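Local coordinates for protein nonribosomal peptide synthase (Streptomyces sp. MJ635-86F5, PDB 5JJP) that adenylates aliphatic beta-amino acids as a nonribosomal peptide synthase enzyme, probably using ATP to activate the carboxylate, at residues Gln121-Arg124 and Thr125-Met129; Glu144-Pro147 and Pro148-Met152; Asp341-Asp344 and Pro345-Ala348. All coordinates share one frame; numbering follows the deposited sequence.

Contact 1 of 3, residues Gln121-Arg124 and Thr125-Met129; sequences QRLR and TIIGM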
ATOM      1  N   GLN A 121      17.460  15.227  -4.177  1.00 27.20           N
ATOM      2  CA  GLN A 121      17.009  15.778  -5.435  1.00 32.91           C
ATOM      3  C   GLN A 121      15.566  15.397  -5.733  1.00 29.72           C
ATOM      4  O   GLN A 121      14.771  16.232  -6.171  1.00 26.67           O
ATOM      5  CB  GLN A 121      17.909  15.326  -6.593  1.00 42.82           C
ATOM      6  CG  GLN A 121      17.351  15.655  -7.980  1.00 54.40           C
ATOM      7  CD  GLN A 121      18.331  15.328  -9.116  1.00 66.70           C
ATOM      8  OE1 GLN A 121      19.227  14.476  -8.981  1.00 64.91           O
ATOM      9  NE2 GLN A 121      18.151  16.004 -10.258  1.00 66.76           N
ATOM     10  N   ARG A 122      15.222  14.145  -5.494  1.00 29.49           N
ATOM     11  CA  ARG A 122      13.819  13.667  -5.647  1.00 29.59           C
ATOM     12  C   ARG A 122      12.876  14.294  -4.639  1.00 25.68           C
ATOM     13  O   ARG A 122      11.787  14.722  -4.958  1.00 27.01           O
ATOM     14  CB  ARG A 122      13.761  12.146  -5.505  1.00 30.88           C
ATOM     15  CG  ARG A 122      12.393  11.588  -5.821  1.00 34.73           C
ATOM     16  CD  ARG A 122      12.379  10.083  -5.676  1.00 39.57           C
ATOM     17  NE  ARG A 122      11.038   9.570  -5.932  1.00 44.79           N
ATOM     18  CZ  ARG A 122      10.470   9.491  -7.138  1.00 38.11           C
ATOM     19  NH1 ARG A 122      11.110   9.900  -8.229  1.00 35.10           N
ATOM     20  NH2 ARG A 122       9.245   9.008  -7.234  1.00 38.70           N
ATOM     21  N   LEU A 123      13.334  14.378  -3.419  1.00 24.72           N
ATOM     22  CA  LEU A 123      12.580  15.030  -2.367  1.00 22.77           C
ATOM     23  C   LEU A 123      12.296  16.504  -2.684  1.00 23.35           C
ATOM     24  O   LEU A 123      11.160  16.965  -2.576  1.00 21.37           O
ATOM     25  CB  LEU A 123      13.328  14.917  -1.052  1.00 20.68           C
ATOM     26  CG  LEU A 123      12.656  15.548   0.156  1.00 19.13           C
ATOM     27  CD1 LEU A 123      11.295  14.910   0.309  1.00 19.80           C
ATOM     28  CD2 LEU A 123      13.495  15.320   1.400  1.00 19.31           C
ATOM     29  N   ARG A 124      13.294  17.218  -3.164  1.00 26.77           N
ATOM     30  CA  ARG A 124      13.084  18.610  -3.613  1.00 29.02           C
ATOM     31  C   ARG A 124      12.138  18.719  -4.815  1.00 30.26           C
ATOM     32  O   ARG A 124      11.347  19.679  -4.899  1.00 27.30           O
ATOM     33  CB  ARG A 124      14.401  19.314  -3.928  1.00 31.58           C
ATOM     34  CG  ARG A 124      15.141  19.803  -2.695  1.00 33.25           C
ATOM     35  CD  ARG A 124      16.320  20.705  -3.123  1.00 37.08           C
ATOM     36  NE  ARG A 124      17.358  20.750  -2.100  1.00 42.12           N
ATOM     37  CZ  ARG A 124      18.617  20.301  -2.204  1.00 40.91           C
ATOM     38  NH1 ARG A 124      19.089  19.766  -3.324  1.00 43.13           N
ATOM     39  NH2 ARG A 124      19.417  20.412  -1.152  1.00 39.67           N
ATOM     40  N   THR A 125      12.181  17.735  -5.715  1.00 29.08           N
ATOM     41  CA  THR A 125      11.212  17.680  -6.826  1.00 31.06           C
ATOM     42  C   THR A 125       9.784  17.462  -6.273  1.00 28.96           C
ATOM     43  O   THR A 125       8.848  18.158  -6.691  1.00 27.48           O
ATOM     44  CB  THR A 125      11.577  16.584  -7.864  1.00 32.41           C
ATOM     45  OG1 THR A 125      12.922  16.769  -8.305  1.00 30.26           O
ATOM     46  CG2 THR A 125      10.683  16.643  -9.082  1.00 34.07           C
ATOM     47  N   ILE A 126       9.621  16.513  -5.343  1.00 26.51           N
ATOM     48  CA  ILE A 126       8.318  16.287  -4.698  1.00 25.37           C
ATOM     49  C   ILE A 126       7.773  17.595  -4.098  1.00 21.63           C
ATOM     50  O   ILE A 126       6.609  17.896  -4.211  1.00 21.68           O
ATOM     51  CB  ILE A 126       8.384  15.269  -3.499  1.00 29.47           C
ATOM     52  CG1 ILE A 126       8.835  13.844  -3.888  1.00 33.51           C
ATOM     53  CG2 ILE A 126       7.066  15.208  -2.754  1.00 27.30           C
ATOM     54  CD1 ILE A 126       8.481  13.407  -5.283  1.00 37.40           C
ATOM     55  N   ILE A 127       8.622  18.314  -3.374  1.00 21.28           N
ATOM     56  CA  ILE A 127       8.208  19.478  -2.620  1.00 19.79           C
ATOM     57  C   ILE A 127       7.781  20.585  -3.543  1.00 20.81           C
ATOM     58  O   ILE A 127       6.780  21.232  -3.272  1.00 23.62           O
ATOM     59  CB  ILE A 127       9.318  19.958  -1.653  1.00 20.05           C
ATOM     60  CG1 ILE A 127       9.527  18.910  -0.547  1.00 19.50           C
ATOM     61  CG2 ILE A 127       8.970  21.306  -1.033  1.00 18.30           C
ATOM     62  CD1 ILE A 127      10.650  19.188   0.430  1.00 18.26           C
ATOM     63  N   GLY A 128       8.473  20.771  -4.647  1.00 20.63           N
ATOM     64  CA  GLY A 128       8.055  21.770  -5.619  1.00 22.39           C
ATOM     65  C   GLY A 128       6.765  21.402  -6.345  1.00 22.62           C
ATOM     66  O   GLY A 128       5.966  22.256  -6.650  1.00 24.20           O
ATOM     67  N   MET A 129       6.561  20.137  -6.668  1.00 24.21           N
ATOM     68  CA  MET A 129       5.303  19.718  -7.351  1.00 25.14           C
ATOM     69  C   MET A 129       4.050  19.758  -6.456  1.00 23.94           C
ATOM     70  O   MET A 129       2.990  20.194  -6.905  1.00 21.99           O
ATOM     71  CB  MET A 129       5.439  18.316  -7.946  1.00 28.14           C
ATOM     72  CG  MET A 129       6.531  18.259  -9.005  1.00 29.47           C
ATOM     73  SD  MET A 129       6.614  16.678  -9.797  1.00 33.47           S
ATOM     74  CE  MET A 129       5.073  16.714 -10.752  1.00 32.37           C
TER

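Contact 2 of 3, residues Glu144-Pro147 and Pro148-Met152; sequences EGLP and PGLGM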
ATOM      1  N   GLU A 144      18.668  16.741   5.763  1.00 21.80           N
ATOM      2  CA  GLU A 144      19.270  17.973   5.262  1.00 25.96           C
ATOM      3  C   GLU A 144      18.769  18.323   3.856  1.00 24.11           C
ATOM      4  O   GLU A 144      18.322  17.449   3.104  1.00 20.33           O
ATOM      5  CB  GLU A 144      20.795  17.795   4.999  1.00 30.43           C
ATOM      6  CG  GLU A 144      21.809  17.633   6.126  1.00 39.54           C
ATOM      7  CD  GLU A 144      23.188  17.137   5.598  1.00 44.44           C
ATOM      8  OE1 GLU A 144      23.293  16.656   4.442  1.00 39.01           O
ATOM      9  OE2 GLU A 144      24.187  17.228   6.369  1.00 48.47           O
ATOM     10  N   GLY A 145      18.937  19.593   3.488  1.00 24.71           N
ATOM     11  CA  GLY A 145      18.551  20.106   2.142  1.00 25.61           C
ATOM     12  C   GLY A 145      17.136  20.687   2.054  1.00 24.93           C
ATOM     13  O   GLY A 145      16.634  20.958   0.962  1.00 23.48           O
ATOM     14  N   LEU A 146      16.473  20.850   3.190  1.00 24.12           N
ATOM     15  CA  LEU A 146      15.097  21.343   3.134  1.00 25.89           C
ATOM     16  C   LEU A 146      14.969  22.854   2.858  1.00 27.92           C
ATOM     17  O   LEU A 146      15.792  23.653   3.327  1.00 31.05           O
ATOM     18  CB  LEU A 146      14.354  21.066   4.409  1.00 24.89           C
ATOM     19  CG  LEU A 146      14.141  19.581   4.673  1.00 24.57           C
ATOM     20  CD1 LEU A 146      13.805  19.391   6.124  1.00 25.00           C
ATOM     21  CD2 LEU A 146      13.068  18.952   3.799  1.00 24.28           C
ATOM     22  N   PRO A 147      13.934  23.249   2.115  1.00 26.40           N
ATOM     23  CA  PRO A 147      13.760  24.698   2.005  1.00 26.75           C
ATOM     24  C   PRO A 147      13.421  25.353   3.363  1.00 24.89           C
ATOM     25  O   PRO A 147      12.667  24.820   4.158  1.00 26.77           O
ATOM     26  CB  PRO A 147      12.696  24.843   0.888  1.00 25.56           C
ATOM     27  CG  PRO A 147      12.574  23.481   0.256  1.00 26.79           C
ATOM     28  CD  PRO A 147      12.960  22.500   1.303  1.00 26.08           C
ATOM     29  N   PRO A 148      14.107  26.441   3.683  1.00 26.40           N
ATOM     30  CA  PRO A 148      13.631  27.331   4.720  1.00 26.40           C
ATOM     31  C   PRO A 148      12.340  28.045   4.263  1.00 28.04           C
ATOM     32  O   PRO A 148      12.094  28.171   3.048  1.00 30.52           O
ATOM     33  CB  PRO A 148      14.746  28.369   4.823  1.00 27.44           C
ATOM     34  CG  PRO A 148      15.799  28.028   3.837  1.00 27.59           C
ATOM     35  CD  PRO A 148      15.246  26.994   2.920  1.00 28.13           C
ATOM     36  N   GLY A 149      11.437  28.421   5.160  1.00 30.73           N
ATOM     37  CA  GLY A 149      10.997  27.645   6.302  1.00 25.87           C
ATOM     38  C   GLY A 149       9.788  26.790   5.948  1.00 21.85           C
ATOM     39  O   GLY A 149       8.631  27.142   6.146  1.00 24.10           O
ATOM     40  N   LEU A 150      10.050  25.633   5.390  1.00 18.27           N
ATOM     41  CA  LEU A 150       8.959  24.683   5.192  1.00 17.34           C
ATOM     42  C   LEU A 150       8.634  24.231   6.610  1.00 15.47           C
ATOM     43  O   LEU A 150       9.548  24.057   7.340  1.00 13.76           O
ATOM     44  CB  LEU A 150       9.498  23.484   4.430  1.00 17.40           C
ATOM     45  CG  LEU A 150       8.781  22.175   4.126  1.00 17.16           C
ATOM     46  CD1 LEU A 150       7.513  22.365   3.325  1.00 18.04           C
ATOM     47  CD2 LEU A 150       9.733  21.271   3.420  1.00 17.32           C
ATOM     48  N   GLY A 151       7.368  24.141   7.006  1.00 16.06           N
ATOM     49  CA  GLY A 151       7.024  23.607   8.341  1.00 18.85           C
ATOM     50  C   GLY A 151       7.800  22.328   8.605  1.00 18.17           C
ATOM     51  O   GLY A 151       7.926  21.503   7.716  1.00 17.33           O
ATOM     52  N   MET A 152       8.375  22.207   9.790  1.00 19.25           N
ATOM     53  CA  MET A 152       9.087  20.987  10.145  1.00 20.98           C
ATOM     54  C   MET A 152       8.703  20.505  11.540  1.00 20.47           C
ATOM     55  O   MET A 152       8.582  21.300  12.489  1.00 19.85           O
ATOM     56  CB  MET A 152      10.599  21.020   9.949  1.00 24.01           C
ATOM     57  CG  MET A 152      11.185  19.599   9.947  1.00 28.55           C
ATOM     58  SD  MET A 152      11.627  18.961  11.603  1.00 32.51           S
ATOM     59  CE  MET A 152      13.099  19.961  11.904  1.00 28.39           C
TER

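Contact 3 of 3, residues Asp341-Asp344 and Pro345-Ala348; sequences DVPD and PLPA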
ATOM      1  N   ASP A 341      -3.873 -17.138  -7.133  1.00 26.19           N
ATOM      2  CA  ASP A 341      -3.182 -18.271  -6.536  1.00 28.42           C
ATOM      3  C   ASP A 341      -2.142 -18.811  -7.536  1.00 26.86           C
ATOM      4  O   ASP A 341      -2.421 -19.020  -8.698  1.00 30.34           O
ATOM      5  CB  ASP A 341      -4.180 -19.399  -6.151  1.00 29.15           C
ATOM      6  CG  ASP A 341      -5.102 -19.007  -5.002  1.00 29.78           C
ATOM      7  OD1 ASP A 341      -4.629 -18.439  -4.040  1.00 29.28           O
ATOM      8  OD2 ASP A 341      -6.319 -19.247  -5.045  1.00 33.74           O
ATOM      9  N   VAL A 342      -0.933 -19.027  -7.058  1.00 26.92           N
ATOM     10  CA  VAL A 342       0.079 -19.792  -7.781  1.00 24.59           C
ATOM     11  C   VAL A 342      -0.192 -21.296  -7.580  1.00 24.38           C
ATOM     12  O   VAL A 342      -0.284 -21.765  -6.458  1.00 18.50           O
ATOM     13  CB  VAL A 342       1.476 -19.424  -7.236  1.00 26.52           C
ATOM     14  CG1 VAL A 342       2.563 -20.291  -7.840  1.00 28.87           C
ATOM     15  CG2 VAL A 342       1.779 -17.958  -7.533  1.00 27.69           C
ATOM     16  N   PRO A 343      -0.378 -22.059  -8.677  1.00 27.71           N
ATOM     17  CA  PRO A 343      -0.671 -23.493  -8.491  1.00 28.56           C
ATOM     18  C   PRO A 343       0.533 -24.218  -7.907  1.00 30.55           C
ATOM     19  O   PRO A 343       1.670 -23.852  -8.238  1.00 25.04           O
ATOM     20  CB  PRO A 343      -0.968 -23.999  -9.905  1.00 28.79           C
ATOM     21  CG  PRO A 343      -0.840 -22.838 -10.815  1.00 28.18           C
ATOM     22  CD  PRO A 343      -0.379 -21.633 -10.078  1.00 27.06           C
ATOM     23  N   ASP A 344       0.279 -25.183  -7.019  1.00 32.78           N
ATOM     24  CA  ASP A 344       1.322 -26.040  -6.437  1.00 36.92           C
ATOM     25  C   ASP A 344       0.959 -27.484  -6.701  1.00 36.45           C
ATOM     26  O   ASP A 344      -0.031 -27.979  -6.198  1.00 37.47           O
ATOM     27  CB  ASP A 344       1.489 -25.817  -4.909  1.00 38.47           C
ATOM     28  CG  ASP A 344       2.746 -26.539  -4.313  1.00 42.88           C
ATOM     29  OD1 ASP A 344       2.872 -26.652  -3.055  1.00 45.12           O
ATOM     30  OD2 ASP A 344       3.628 -26.984  -5.101  1.00 41.42           O
ATOM     31  N   PRO A 345       1.760 -28.176  -7.504  1.00 40.27           N
ATOM     32  CA  PRO A 345       2.952 -27.690  -8.141  1.00 38.84           C
ATOM     33  C   PRO A 345       2.638 -26.932  -9.412  1.00 38.43           C
ATOM     34  O   PRO A 345       1.565 -27.053 -10.014  1.00 37.73           O
ATOM     35  CB  PRO A 345       3.722 -28.978  -8.429  1.00 42.72           C
ATOM     36  CG  PRO A 345       2.643 -29.975  -8.709  1.00 41.77           C
ATOM     37  CD  PRO A 345       1.456 -29.565  -7.886  1.00 40.77           C
ATOM     38  N   LEU A 346       3.593 -26.124  -9.801  1.00 41.72           N
ATOM     39  CA  LEU A 346       3.530 -25.369 -11.034  1.00 45.62           C
ATOM     40  C   LEU A 346       3.810 -26.322 -12.199  1.00 47.45           C
ATOM     41  O   LEU A 346       4.864 -26.951 -12.214  1.00 49.82           O
ATOM     42  CB  LEU A 346       4.601 -24.282 -10.943  1.00 48.18           C
ATOM     43  CG  LEU A 346       4.374 -22.933 -11.592  1.00 49.03           C
ATOM     44  CD1 LEU A 346       3.138 -22.301 -11.001  1.00 48.97           C
ATOM     45  CD2 LEU A 346       5.580 -22.048 -11.340  1.00 47.43           C
ATOM     46  N   PRO A 347       2.869 -26.470 -13.151  1.00 47.75           N
ATOM     47  CA  PRO A 347       3.113 -27.377 -14.285  1.00 49.82           C
ATOM     48  C   PRO A 347       4.435 -27.088 -14.972  1.00 50.51           C
ATOM     49  O   PRO A 347       4.845 -25.937 -15.058  1.00 39.07           O
ATOM     50  CB  PRO A 347       1.928 -27.106 -15.233  1.00 52.56           C
ATOM     51  CG  PRO A 347       0.842 -26.569 -14.349  1.00 55.11           C
ATOM     52  CD  PRO A 347       1.560 -25.800 -13.256  1.00 53.88           C
ATOM     53  N   ALA A 348       5.104 -28.147 -15.436  1.00 61.41           N
ATOM     54  CA  ALA A 348       6.456 -28.030 -16.012  1.00 65.89           C
ATOM     55  C   ALA A 348       6.441 -27.273 -17.357  1.00 63.34           C
ATOM     56  O   ALA A 348       7.357 -26.530 -17.664  1.00 57.71           O
ATOM     57  CB  ALA A 348       7.088 -29.409 -16.178  1.00 65.13           C
TER

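Contact 1 of 3, residues Gln121-Arg124 and Thr125-Met129
Thr125 turns back on Gln121 one helical turn earlier, its hydroxyl donating to Gln121 O over 2.9 Å from OG1. Its own amide reaches the same oxygen, with Thr125 N 3.0 Å from Gln121 O, and the two donors come from opposite faces of the carbonyl plane. The hydroxyl is placed there by chi1 of -54°, which sets OG1 beside the backbone N and leaves the methyl anti to it. A valine here would probably leave Gln121 O with the backbone amide as its one donor within this turn, and the face of the carbonyl now taken by the hydroxyl without its bond. These residues make up nearly all of helix 120-130, where Ile126 N bonds to Arg122 O at 2.8 Å and Ile127 and Gly128 repeat the i to i+4 pattern. Ile127 lies along the preceding turn: CB is 3.6 Å from Leu123 O, CG1 closes to 3.3 Å from the same Leu123 O, and CD1 comes up to Leu123 CG at 4.2 Å. Leu123 also packs on Val88 of strand 87-90. A quarter-turn round the helix, Ile126 CD1 approaches Arg122 CG at 4.3 Å, and both side chains touch Phe186 of strand 181-186.

Contact 2 of 3, residues Glu144-Pro147 and Pro148-Met152
A four-residue beta-turn, Pro147 to Leu150, leads the chain into strand 151-156. It is closed by Leu150 N donating to Pro147 O at 3.0 Å. The N-H points almost straight at its acceptor (167°), but the donor stands above the carbonyl plane, 39° out of it. Between the two central residues, Pro148 and Gly149, the peptide bond is modelled as cis, uncommon before a residue other than proline, and probably helps to fold the chain back. The turn brings Leu150 round to the side chains that precede it. With CG anti to its backbone N (chi1 173°), Leu150 lies beside the Pro147 ring, the two pointing the same way, and its CD2 methyl is 4.1 Å from Pro147 CD. That same Leu150 CD2 also meets Leu146 CD2 at 4.1 Å, where the two leucine side chains cross at about a right angle. The Pro148 ring, against which Pro147 CB rests 3.9 Å from Pro148 CD, lies on the exposed outer side of the bend. Inward, Leu146 and Leu150 touch Phe135 of strand 134-138, whose backbone bonds to Gly151, while Pro147 and Leu150 rest on Ile127 of helix 120-130.

Contact 3 of 3, residues Asp341-Asp344 and Pro345-Ala348
Val342 and Pro343 share one partner, the CD1 methyl of Leu346, which the chain brings back to them through a tight turn. Just ahead of them, Asp341, on strand 338-341, uses OD1 in a salt bridge to Arg324. At Val342 the CG1 branch does the touching, 3.8 Å from Leu346 CD1; chi1 of 174° puts CG1 anti to the backbone N, on the side where the leucine arrives. Pro343 meets it with the CD and CG of its ring: CD is 3.7 Å from Leu346 CD1, and CG lies a little farther off. The carbonyl of Pro343 faces the same methyl, with Pro343 O 3.5 Å from Leu346 CD1, so the branch nestles against both the ring and the backbone of one residue.

Asp344 is followed by a cis peptide bond, which draws Asp344 CA and Pro345 CA to 2.9 Å. Cis-proline at the third position, with Pro343 CA and Leu346 CA only 5.3 Å apart, makes Pro343-Leu346 a type VI beta-turn, of the VIb kind by its backbone angles. As usual for that kind, its ends are not bonded directly: Leu346 N stands 3.4 Å from Pro343 O but is badly aligned for a bond. Asp344 folds its carboxylate over the next residue, OD2 coming to 3.2 Å from Pro345 CA.

The amide of Gln317 spans the mouth of the turn, NE2 donating to Pro343 O and OE1 taking a weak bond from Leu346 N. Gln317 belongs to helix 310-319, which also packs Leu313 on Val342 and Arg314 on Leu346, and Arg314 bonds to Pro347 O. On the sheet side, Val342 pairs through its backbone with Ile325 of strand 324-329, the antiparallel neighbour of edge strand 338-341.

Along the chain the three contacts follow in series, all in the part shared with other AMP-binding enzymes. Contacts 1 and 2 are neighbours, with centres about 12 Å apart: helix 120-130 packs beside the loop that leads into strand 151-156 of the five-stranded mixed sheet. They meet at the Ile127 side chain, and Arg124 NE adds a probable hydrogen bond to Gly145 O. Contact 3 lies across the centre of the chain, about 43 Å from contact 1 and 51 Å from contact 2 between centres, in the loop that follows edge strand 338-341 of the six-stranded sheet. The two sheets are distinct beta layers, consistent with the five-layered sandwich of this enzyme.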